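Local coordinates for protein putative pectin lyase (Geobacillus virus E2, PDB 7CHU) that serves as the tailspike of a thermophilic bacteriophage and probably binds, perhaps also cleaves, polysaccharide on the host surface, at residues N183-I194 with Y206-V217; T314-Y322 with N336-Y344. All coordinates share one frame; numbering follows the deposited sequence.

Contact 1. Residues N183-I194 with Y206-V217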
loop_
_atom_site.group_PDB
_atom_site.type_symbol
_atom_site.label_atom_id
_atom_site.label_comp_id
_atom_site.label_asym_id
_atom_site.label_seq_id
_atom_site.Cartn_x
_atom_site.Cartn_y
_atom_site.Cartn_z
ATOM N N ASN A 183 -10.878 -4.258 30.374
ATOM C CA ASN A 183 -11.431 -2.982 30.832
ATOM C C ASN A 183 -10.758 -2.477 32.095
ATOM O O ASN A 183 -11.264 -1.555 32.743
ATOM C CB ASN A 183 -12.944 -3.071 31.036
ATOM C CG ASN A 183 -13.675 -3.336 29.737
ATOM O OD1 ASN A 183 -14.475 -4.263 29.633
ATOM N ND2 ASN A 183 -13.364 -2.548 28.726
ATOM N N ASN A 184 -9.608 -3.042 32.444
ATOM C CA ASN A 184 -8.840 -2.545 33.572
ATOM C C ASN A 184 -8.009 -1.323 33.184
ATOM O O ASN A 184 -7.754 -1.058 32.004
ATOM C CB ASN A 184 -7.936 -3.642 34.120
ATOM C CG ASN A 184 -8.727 -4.781 34.715
ATOM O OD1 ASN A 184 -8.510 -5.953 34.403
ATOM N ND2 ASN A 184 -9.668 -4.441 35.558
ATOM N N ASP A 185 -7.578 -0.579 34.203
ATOM C CA ASP A 185 -6.723 0.596 33.990
ATOM C C ASP A 185 -5.278 0.140 33.806
ATOM O O ASP A 185 -4.449 0.171 34.726
ATOM C CB ASP A 185 -6.846 1.586 35.139
ATOM C CG ASP A 185 -6.051 2.854 34.899
ATOM O OD1 ASP A 185 -5.475 3.036 33.794
ATOM O OD2 ASP A 185 -6.000 3.677 35.828
ATOM N N CYS A 186 -4.980 -0.292 32.577
ATOM C CA CYS A 186 -3.642 -0.695 32.161
ATOM C C CYS A 186 -3.410 -0.209 30.736
ATOM O O CYS A 186 -4.361 0.019 29.986
ATOM C CB CYS A 186 -3.434 -2.213 32.259
ATOM S SG CYS A 186 -4.474 -3.169 31.108
ATOM N N ILE A 187 -2.141 -0.003 30.383
ATOM C CA ILE A 187 -1.719 0.190 29.001
ATOM C C ILE A 187 -1.492 -1.197 28.398
ATOM O O ILE A 187 -0.982 -2.087 29.073
ATOM C CB ILE A 187 -0.442 1.053 28.937
ATOM C CG1 ILE A 187 -0.728 2.474 29.467
ATOM C CG2 ILE A 187 0.148 1.076 27.491
ATOM C CD1 ILE A 187 0.528 3.246 29.852
ATOM N N GLY A 188 -1.896 -1.402 27.150
ATOM C CA GLY A 188 -1.673 -2.711 26.565
ATOM C C GLY A 188 -0.208 -2.945 26.308
ATOM O O GLY A 188 0.393 -3.884 26.839
ATOM N N VAL A 189 0.390 -2.075 25.503
ATOM C CA VAL A 189 1.790 -2.189 25.115
ATOM C C VAL A 189 2.382 -0.798 25.182
ATOM O O VAL A 189 1.786 0.156 24.663
ATOM C CB VAL A 189 1.960 -2.760 23.689
ATOM C CG1 VAL A 189 3.431 -2.710 23.256
ATOM C CG2 VAL A 189 1.380 -4.165 23.589
ATOM N N SER A 190 3.546 -0.683 25.806
ATOM C CA SER A 190 4.289 0.566 25.881
ATOM C C SER A 190 5.616 0.416 25.165
ATOM O O SER A 190 6.371 -0.521 25.453
ATOM C CB SER A 190 4.535 0.971 27.335
ATOM O OG SER A 190 5.124 2.253 27.403
ATOM N N LEU A 191 5.921 1.373 24.283
ATOM C CA LEU A 191 7.151 1.406 23.498
ATOM C C LEU A 191 7.861 2.730 23.747
ATOM O O LEU A 191 7.246 3.796 23.631
ATOM C CB LEU A 191 6.869 1.238 21.983
ATOM C CG LEU A 191 5.990 0.075 21.491
ATOM C CD1 LEU A 191 5.893 0.052 19.934
ATOM C CD2 LEU A 191 6.502 -1.275 21.998
ATOM N N LYS A 192 9.151 2.675 24.089
ATOM C CA LYS A 192 9.877 3.904 24.384
ATOM C C LYS A 192 11.335 3.742 23.995
ATOM O O LYS A 192 11.962 2.754 24.386
ATOM C CB LYS A 192 9.785 4.267 25.874
ATOM C CG LYS A 192 10.580 5.526 26.251
ATOM C CD LYS A 192 10.233 5.990 27.652
ATOM C CE LYS A 192 11.026 7.228 28.027
ATOM N NZ LYS A 192 10.532 7.807 29.323
ATOM N N LYS A 193 11.856 4.715 23.246
ATOM C CA LYS A 193 13.268 4.763 22.845
ATOM C C LYS A 193 13.665 3.497 22.088
ATOM O O LYS A 193 14.712 2.883 22.325
ATOM C CB LYS A 193 14.175 5.017 24.050
ATOM C CG LYS A 193 14.121 6.477 24.510
ATOM C CD LYS A 193 14.993 6.691 25.754
ATOM C CE LYS A 193 14.818 8.083 26.335
ATOM N NZ LYS A 193 15.373 9.099 25.421
ATOM N N ILE A 194 12.799 3.107 21.159
ATOM C CA ILE A 194 12.962 1.897 20.370
ATOM C C ILE A 194 13.318 2.307 18.952
ATOM O O ILE A 194 12.805 3.310 18.443
ATOM C CB ILE A 194 11.671 1.055 20.392
ATOM C CG1 ILE A 194 11.453 0.427 21.761
ATOM C CG2 ILE A 194 11.650 0.013 19.285
ATOM C CD1 ILE A 194 10.117 -0.316 21.806
ATOM N N TYR A 206 -9.542 -3.486 24.883
ATOM C CA TYR A 206 -10.183 -3.380 26.196
ATOM C C TYR A 206 -9.224 -2.906 27.284
ATOM O O TYR A 206 -9.349 -3.300 28.450
ATOM C CB TYR A 206 -10.839 -4.700 26.607
ATOM C CG TYR A 206 -11.875 -5.176 25.624
ATOM C CD1 TYR A 206 -13.124 -4.573 25.559
ATOM C CD2 TYR A 206 -11.602 -6.229 24.758
ATOM C CE1 TYR A 206 -14.082 -5.005 24.658
ATOM C CE2 TYR A 206 -12.552 -6.660 23.836
ATOM C CZ TYR A 206 -13.789 -6.040 23.793
ATOM O OH TYR A 206 -14.739 -6.472 22.898
ATOM N N CYS A 207 -8.268 -2.051 26.916
ATOM C CA CYS A 207 -7.381 -1.420 27.894
ATOM C C CYS A 207 -7.952 -0.042 28.220
ATOM O O CYS A 207 -8.159 0.768 27.317
ATOM C CB CYS A 207 -5.965 -1.289 27.340
ATOM S SG CYS A 207 -5.187 -2.844 26.957
ATOM N N ALA A 208 -8.181 0.238 29.499
ATOM C CA ALA A 208 -8.805 1.517 29.848
ATOM C C ALA A 208 -7.800 2.665 29.951
ATOM O O ALA A 208 -8.205 3.835 30.028
ATOM C CB ALA A 208 -9.603 1.369 31.144
ATOM N N ASN A 209 -6.509 2.372 29.937
ATOM C CA ASN A 209 -5.490 3.388 29.718
ATOM C C ASN A 209 -5.207 3.415 28.210
ATOM O O ASN A 209 -6.035 2.958 27.421
ATOM C CB ASN A 209 -4.270 3.087 30.592
ATOM C CG ASN A 209 -3.536 4.335 31.042
ATOM O OD1 ASN A 209 -2.889 5.007 30.241
ATOM N ND2 ASN A 209 -3.596 4.625 32.342
ATOM N N HIS A 210 -4.078 3.972 27.778
ATOM C CA HIS A 210 -3.743 3.927 26.359
ATOM C C HIS A 210 -3.683 2.472 25.899
ATOM O O HIS A 210 -3.297 1.582 26.665
ATOM C CB HIS A 210 -2.390 4.590 26.091
ATOM C CG HIS A 210 -2.296 6.029 26.501
ATOM N ND1 HIS A 210 -3.198 6.997 26.087
ATOM C CD2 HIS A 210 -1.362 6.675 27.238
ATOM C CE1 HIS A 210 -2.824 8.168 26.572
ATOM N NE2 HIS A 210 -1.709 8.001 27.263
ATOM N N GLY A 211 -4.084 2.223 24.658
ATOM C CA GLY A 211 -3.970 0.876 24.120
ATOM C C GLY A 211 -2.517 0.594 23.819
ATOM O O GLY A 211 -1.924 -0.349 24.343
ATOM N N LEU A 212 -1.934 1.436 22.976
ATOM C CA LEU A 212 -0.530 1.360 22.601
ATOM C C LEU A 212 0.066 2.735 22.879
ATOM O O LEU A 212 -0.392 3.736 22.325
ATOM C CB LEU A 212 -0.392 0.957 21.127
ATOM C CG LEU A 212 0.962 0.976 20.427
ATOM C CD1 LEU A 212 1.873 -0.077 21.066
ATOM C CD2 LEU A 212 0.781 0.706 18.930
ATOM N N TYR A 213 1.024 2.800 23.790
ATOM C CA TYR A 213 1.710 4.046 24.118
ATOM C C TYR A 213 3.082 4.025 23.467
ATOM O O TYR A 213 3.802 3.015 23.548
ATOM C CB TYR A 213 1.837 4.231 25.636
ATOM C CG TYR A 213 2.609 5.483 26.016
ATOM C CD1 TYR A 213 2.005 6.743 25.960
ATOM C CD2 TYR A 213 3.929 5.411 26.404
ATOM C CE1 TYR A 213 2.710 7.878 26.286
ATOM C CE2 TYR A 213 4.650 6.554 26.730
ATOM C CZ TYR A 213 4.029 7.779 26.671
ATOM O OH TYR A 213 4.734 8.913 26.990
ATOM N N ILE A 214 3.437 5.123 22.813
ATOM C CA ILE A 214 4.627 5.196 21.970
ATOM C C ILE A 214 5.321 6.516 22.280
ATOM O O ILE A 214 4.723 7.583 22.124
ATOM C CB ILE A 214 4.269 5.099 20.466
ATOM C CG1 ILE A 214 3.666 3.719 20.148
ATOM C CG2 ILE A 214 5.482 5.360 19.565
ATOM C CD1 ILE A 214 3.137 3.597 18.689
ATOM N N GLU A 215 6.575 6.454 22.728
ATOM C CA GLU A 215 7.326 7.654 23.081
ATOM C C GLU A 215 8.725 7.553 22.501
ATOM O O GLU A 215 9.459 6.618 22.824
ATOM C CB GLU A 215 7.409 7.844 24.599
ATOM C CG GLU A 215 8.277 9.046 24.968
ATOM C CD GLU A 215 8.435 9.233 26.490
ATOM O OE1 GLU A 215 9.474 9.778 26.920
ATOM O OE2 GLU A 215 7.517 8.845 27.248
ATOM N N GLU A 216 9.082 8.505 21.649
ATOM C CA GLU A 216 10.392 8.571 21.016
ATOM C C GLU A 216 10.774 7.247 20.355
ATOM O O GLU A 216 11.820 6.657 20.634
ATOM C CB GLU A 216 11.461 9.017 22.021
ATOM C CG GLU A 216 12.678 9.626 21.321
ATOM C CD GLU A 216 13.893 9.734 22.236
ATOM O OE1 GLU A 216 13.716 10.136 23.425
ATOM O OE2 GLU A 216 15.019 9.415 21.767
ATOM N N VAL A 217 9.923 6.789 19.438
ATOM C CA VAL A 217 10.149 5.533 18.727
ATOM C C VAL A 217 10.448 5.850 17.269
ATOM O O VAL A 217 9.745 6.657 16.647
ATOM C CB VAL A 217 8.955 4.575 18.862
ATOM C CG1 VAL A 217 9.129 3.380 17.921
ATOM C CG2 VAL A 217 8.843 4.107 20.310
HETATM O O HOH W 1 7.601 8.032 29.805
#
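Lys192 and Glu215 run side by side from neighbouring strands and point the same way. Lys192 leaves the backbone with CG turned away from N (chi1 178°) and stays extended to the end. Its CB and CG pass near the Glu215 carbonyl oxygen. CD reaches the level of the Glu215 carboxylate, and CE lies 3.2 Å from Glu215 OE1. NZ forms a salt bridge to that same OE1 at 3.3 Å. A water accepts from Lys192 NZ and donates to Glu215 OE2, so it joins the two charged ends a second time. Glu215 OE2 also accepts from Tyr213 OH at 2.8 Å, on the anti side of the carboxylate, which ties the tyrosine tip to the ion pair. Ser190 OG sits at the edge of the Tyr213 ring, 3.5 Å from CD2.

The strands through Ser190 and Tyr213 are parallel and belong to successive coils of a right-handed beta-helix, the fold of the pectate lyase-like family. Backbone bonds such as Leu191 N to Tyr213 O (2.8 Å) hold them in register. The opposite face of this strand pair carries Val189, Leu191, Leu212 and Ile214. There Leu212 CD1 touches Val189 CB and Leu191 CG.

Next along the chain, Lys193 bends at its last torsion (chi4 -68°) and brings NZ to Glu216 OE1 at 2.8 Å. Arg168 takes the other oxygen of Glu216, so this buried carboxylate is held between two cations. Just before Val189 the chain turns a corner at Gly188. Ahead of that corner, Asn209 ND2 donates to the syn lone pair of Asp185 OD1 at 2.9 Å, with amide and carboxylate only 12° from coplanar.

Contact 2. Residues T314-Y322 with N336-Y344; sequences TYVMNCYFY and NKIIGCDFY
Asn336 OD1 grips Thr314 twice, accepting from its backbone N at 2.7 Å and from OG1 at 2.8 Å. The two segments are equivalent parts of successive coils in a parallel beta-helix. Each has two short strands joined at a bend, and matching strands pair in parallel across the contact. Val316 N to Lys337 O and Phe321 N to Asp342 O are among the bonds that join them.

In three places similar side chains meet: Val316 with Ile338, Phe321 with Phe343, and Tyr322 with Tyr344. Val316 CG2 packs on Ile338 CD1. Phe321 and Phe343 lie side by side with planes 23° apart, but the rings are slid so far that they barely overlap. Phe343 CE1 comes over one face of the Phe321 ring, 3.5 Å from CD1. Tyr322 CD1 lies at the edge of the Tyr344 ring, 3.6 Å from CD2. On the same face as these tyrosines Met317, bent at chi2 and chi3, curls so that CE lies 3.7 Å from Ile339 CG2. Phe289 of the preceding coil stacks on Phe321, and Ile329 touches both Phe321 and Phe343.

Further out, other subunits hold the polar ends. Asp342 forms salt bridges with Arg335 and Lys337 of the second subunit, while Lys337 NZ reaches Asp342 of the third. Asn318 ND2 bonds to Gln283 of the second subunit. A water donates to Asp342 OD1 and Phe321 O, joining the two coils beside that interface. At the bend, Cys319 N donates to the sulfur of Cys341 in a long bond of 3.5 Å, nearly straight at 163°.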
loop_
_atom_site.group_PDB
_atom_site.type_symbol
_atom_site.label_atom_id
_atom_site.label_comp_id
_atom_site.label_asym_id
_atom_site.label_seq_id
_atom_site.Cartn_x
_atom_site.Cartn_y
_atom_site.Cartn_z
ATOM N N THR A 314 3.063 13.739 7.975
ATOM C CA THR A 314 2.398 12.460 8.148
ATOM C C THR A 314 1.754 12.052 6.831
ATOM O O THR A 314 1.232 12.898 6.092
ATOM C CB THR A 314 1.334 12.555 9.251
ATOM O OG1 THR A 314 1.899 13.213 10.392
ATOM C CG2 THR A 314 0.815 11.173 9.662
ATOM N N TYR A 315 1.771 10.761 6.544
ATOM C CA TYR A 315 1.202 10.242 5.304
ATOM C C TYR A 315 -0.032 9.427 5.669
ATOM O O TYR A 315 0.087 8.372 6.299
ATOM C CB TYR A 315 2.204 9.371 4.549
ATOM C CG TYR A 315 3.569 9.986 4.270
ATOM C CD1 TYR A 315 4.466 10.217 5.304
ATOM C CD2 TYR A 315 3.973 10.286 2.961
ATOM C CE1 TYR A 315 5.724 10.731 5.058
ATOM C CE2 TYR A 315 5.231 10.805 2.697
ATOM C CZ TYR A 315 6.107 11.026 3.765
ATOM O OH TYR A 315 7.367 11.523 3.534
ATOM N N VAL A 316 -1.208 9.921 5.310
ATOM C CA VAL A 316 -2.443 9.184 5.548
ATOM C C VAL A 316 -2.947 8.727 4.180
ATOM O O VAL A 316 -3.651 9.468 3.475
ATOM C CB VAL A 316 -3.478 10.035 6.305
ATOM C CG1 VAL A 316 -4.696 9.210 6.669
ATOM C CG2 VAL A 316 -2.836 10.678 7.579
ATOM N N MET A 317 -2.578 7.499 3.806
ATOM C CA MET A 317 -2.752 6.973 2.460
ATOM C C MET A 317 -3.880 5.953 2.420
ATOM O O MET A 317 -3.835 4.936 3.124
ATOM C CB MET A 317 -1.460 6.334 1.950
ATOM C CG MET A 317 -0.230 7.210 2.100
ATOM S SD MET A 317 -0.306 8.726 1.111
ATOM C CE MET A 317 -0.341 8.057 -0.560
ATOM N N ASN A 318 -4.860 6.210 1.557
ATOM C CA ASN A 318 -5.994 5.316 1.310
ATOM C C ASN A 318 -6.531 4.730 2.620
ATOM O O ASN A 318 -6.627 3.518 2.819
ATOM C CB ASN A 318 -5.650 4.214 0.271
ATOM C CG ASN A 318 -4.234 3.631 0.418
ATOM O OD1 ASN A 318 -3.220 4.289 0.112
ATOM N ND2 ASN A 318 -4.162 2.373 0.843
ATOM N N CYS A 319 -6.886 5.630 3.533
ATOM C CA CYS A 319 -7.479 5.203 4.787
ATOM C C CYS A 319 -8.977 5.443 4.774
ATOM O O CYS A 319 -9.501 6.291 4.038
ATOM C CB CYS A 319 -6.832 5.896 5.997
ATOM S SG CYS A 319 -5.066 5.510 6.231
ATOM N N TYR A 320 -9.655 4.675 5.617
ATOM C CA TYR A 320 -11.105 4.639 5.720
ATOM C C TYR A 320 -11.515 5.242 7.063
ATOM O O TYR A 320 -11.069 4.773 8.121
ATOM C CB TYR A 320 -11.589 3.192 5.593
ATOM C CG TYR A 320 -12.985 2.909 6.124
ATOM C CD1 TYR A 320 -14.110 3.551 5.606
ATOM C CD2 TYR A 320 -13.168 1.977 7.136
ATOM C CE1 TYR A 320 -15.383 3.272 6.093
ATOM C CE2 TYR A 320 -14.410 1.694 7.624
ATOM C CZ TYR A 320 -15.508 2.338 7.109
ATOM O OH TYR A 320 -16.720 2.017 7.645
ATOM N N PHE A 321 -12.343 6.286 7.016
ATOM C CA PHE A 321 -12.846 6.968 8.202
ATOM C C PHE A 321 -14.362 6.879 8.220
ATOM O O PHE A 321 -15.009 7.190 7.210
ATOM C CB PHE A 321 -12.431 8.445 8.207
ATOM C CG PHE A 321 -10.957 8.662 8.439
ATOM C CD1 PHE A 321 -10.051 8.578 7.375
ATOM C CD2 PHE A 321 -10.483 8.953 9.715
ATOM C CE1 PHE A 321 -8.684 8.767 7.584
ATOM C CE2 PHE A 321 -9.113 9.154 9.940
ATOM C CZ PHE A 321 -8.218 9.072 8.878
ATOM N N TYR A 322 -14.932 6.492 9.364
ATOM C CA TYR A 322 -16.383 6.368 9.455
ATOM C C TYR A 322 -16.857 6.653 10.874
ATOM O O TYR A 322 -16.273 6.148 11.838
ATOM C CB TYR A 322 -16.834 4.967 9.007
ATOM C CG TYR A 322 -18.238 4.613 9.424
ATOM C CD1 TYR A 322 -19.326 5.248 8.858
ATOM C CD2 TYR A 322 -18.467 3.666 10.405
ATOM C CE1 TYR A 322 -20.613 4.933 9.251
ATOM C CE2 TYR A 322 -19.735 3.342 10.803
ATOM C CZ TYR A 322 -20.808 3.971 10.218
ATOM O OH TYR A 322 -22.077 3.652 10.634
ATOM N N ASN A 336 1.405 17.515 6.078
ATOM C CA ASN A 336 0.801 16.208 6.115
ATOM C C ASN A 336 0.083 15.951 4.799
ATOM O O ASN A 336 -0.270 16.886 4.057
ATOM C CB ASN A 336 -0.123 16.096 7.315
ATOM C CG ASN A 336 0.600 16.412 8.617
ATOM O OD1 ASN A 336 1.440 15.626 9.071
ATOM N ND2 ASN A 336 0.326 17.584 9.189
ATOM N N LYS A 337 -0.107 14.669 4.498
ATOM C CA LYS A 337 -0.660 14.230 3.221
ATOM C C LYS A 337 -1.835 13.296 3.472
ATOM O O LYS A 337 -1.675 12.227 4.079
ATOM C CB LYS A 337 0.421 13.547 2.383
ATOM C CG LYS A 337 1.514 14.539 1.997
ATOM C CD LYS A 337 2.756 13.865 1.477
ATOM C CE LYS A 337 3.853 14.909 1.154
ATOM N NZ LYS A 337 4.227 15.759 2.339
ATOM N N ILE A 338 -3.008 13.714 3.013
ATOM C CA ILE A 338 -4.261 12.979 3.121
ATOM C C ILE A 338 -4.636 12.626 1.685
ATOM O O ILE A 338 -5.130 13.471 0.927
ATOM C CB ILE A 338 -5.365 13.798 3.810
ATOM C CG1 ILE A 338 -4.839 14.601 5.030
ATOM C CG2 ILE A 338 -6.575 12.910 4.168
ATOM C CD1 ILE A 338 -4.427 13.745 6.157
ATOM N N ILE A 339 -4.340 11.399 1.271
ATOM C CA ILE A 339 -4.383 11.023 -0.141
ATOM C C ILE A 339 -5.232 9.773 -0.295
ATOM O O ILE A 339 -4.926 8.732 0.307
ATOM C CB ILE A 339 -2.969 10.785 -0.704
ATOM C CG1 ILE A 339 -2.194 12.109 -0.793
ATOM C CG2 ILE A 339 -3.038 10.079 -2.067
ATOM C CD1 ILE A 339 -0.790 11.944 -1.332
ATOM N N GLY A 340 -6.264 9.854 -1.139
ATOM C CA GLY A 340 -7.089 8.702 -1.430
ATOM C C GLY A 340 -7.923 8.210 -0.270
ATOM O O GLY A 340 -8.295 7.037 -0.246
ATOM N N CYS A 341 -8.225 9.061 0.707
ATOM C CA CYS A 341 -9.006 8.592 1.839
ATOM C C CYS A 341 -10.490 8.791 1.574
ATOM O O CYS A 341 -10.901 9.645 0.787
ATOM C CB CYS A 341 -8.598 9.325 3.131
ATOM S SG CYS A 341 -6.825 9.102 3.502
ATOM N N ASP A 342 -11.301 8.053 2.310
ATOM C CA ASP A 342 -12.734 8.258 2.246
ATOM C C ASP A 342 -13.267 8.482 3.650
ATOM O O ASP A 342 -12.860 7.798 4.595
ATOM C CB ASP A 342 -13.442 7.088 1.589
ATOM C CG ASP A 342 -14.842 7.460 1.123
ATOM O OD1 ASP A 342 -15.765 7.249 1.944
ATOM O OD2 ASP A 342 -15.003 7.968 -0.033
ATOM N N PHE A 343 -14.206 9.421 3.758
ATOM C CA PHE A 343 -14.752 9.904 5.018
ATOM C C PHE A 343 -16.267 9.792 4.973
ATOM O O PHE A 343 -16.894 10.282 4.028
ATOM C CB PHE A 343 -14.374 11.371 5.252
ATOM C CG PHE A 343 -12.906 11.652 5.170
ATOM C CD1 PHE A 343 -12.111 11.569 6.325
ATOM C CD2 PHE A 343 -12.325 12.053 3.970
ATOM C CE1 PHE A 343 -10.743 11.860 6.282
ATOM C CE2 PHE A 343 -10.960 12.338 3.890
ATOM C CZ PHE A 343 -10.153 12.243 5.056
ATOM N N TYR A 344 -16.860 9.164 5.981
ATOM C CA TYR A 344 -18.312 9.014 6.003
ATOM C C TYR A 344 -18.855 9.297 7.401
ATOM O O TYR A 344 -18.709 8.472 8.307
ATOM C CB TYR A 344 -18.730 7.620 5.531
ATOM C CG TYR A 344 -20.207 7.511 5.261
ATOM C CD1 TYR A 344 -20.744 7.909 4.035
ATOM C CD2 TYR A 344 -21.068 7.019 6.230
ATOM C CE1 TYR A 344 -22.108 7.804 3.788
ATOM C CE2 TYR A 344 -22.426 6.915 5.992
ATOM C CZ TYR A 344 -22.938 7.305 4.767
ATOM O OH TYR A 344 -24.288 7.223 4.527
HETATM O O HOH W 2 -15.605 6.095 4.354
#

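In the fold
Contacts 1 and 2 both join neighbouring coils of the same beta-helix, but they hold different strands and do not touch. Their centres are about 24 Å apart, and contact 1 comes first along the chain. Contact 2 is mostly buried; contact 1 is more open. The difference is consistent with the assembly. No other subunit touches 183-194 or 206-217, where lysines and glutamates pair across the contact and Glu216 also pairs with Arg168 of the same chain. Segments 314-322 and 336-344 face both other subunits, so charged ends there are used between chains. Inward, contact 1 relies on aliphatic side chains, whereas contact 2 adds a pair of phenylalanines; both contacts bring cysteines together.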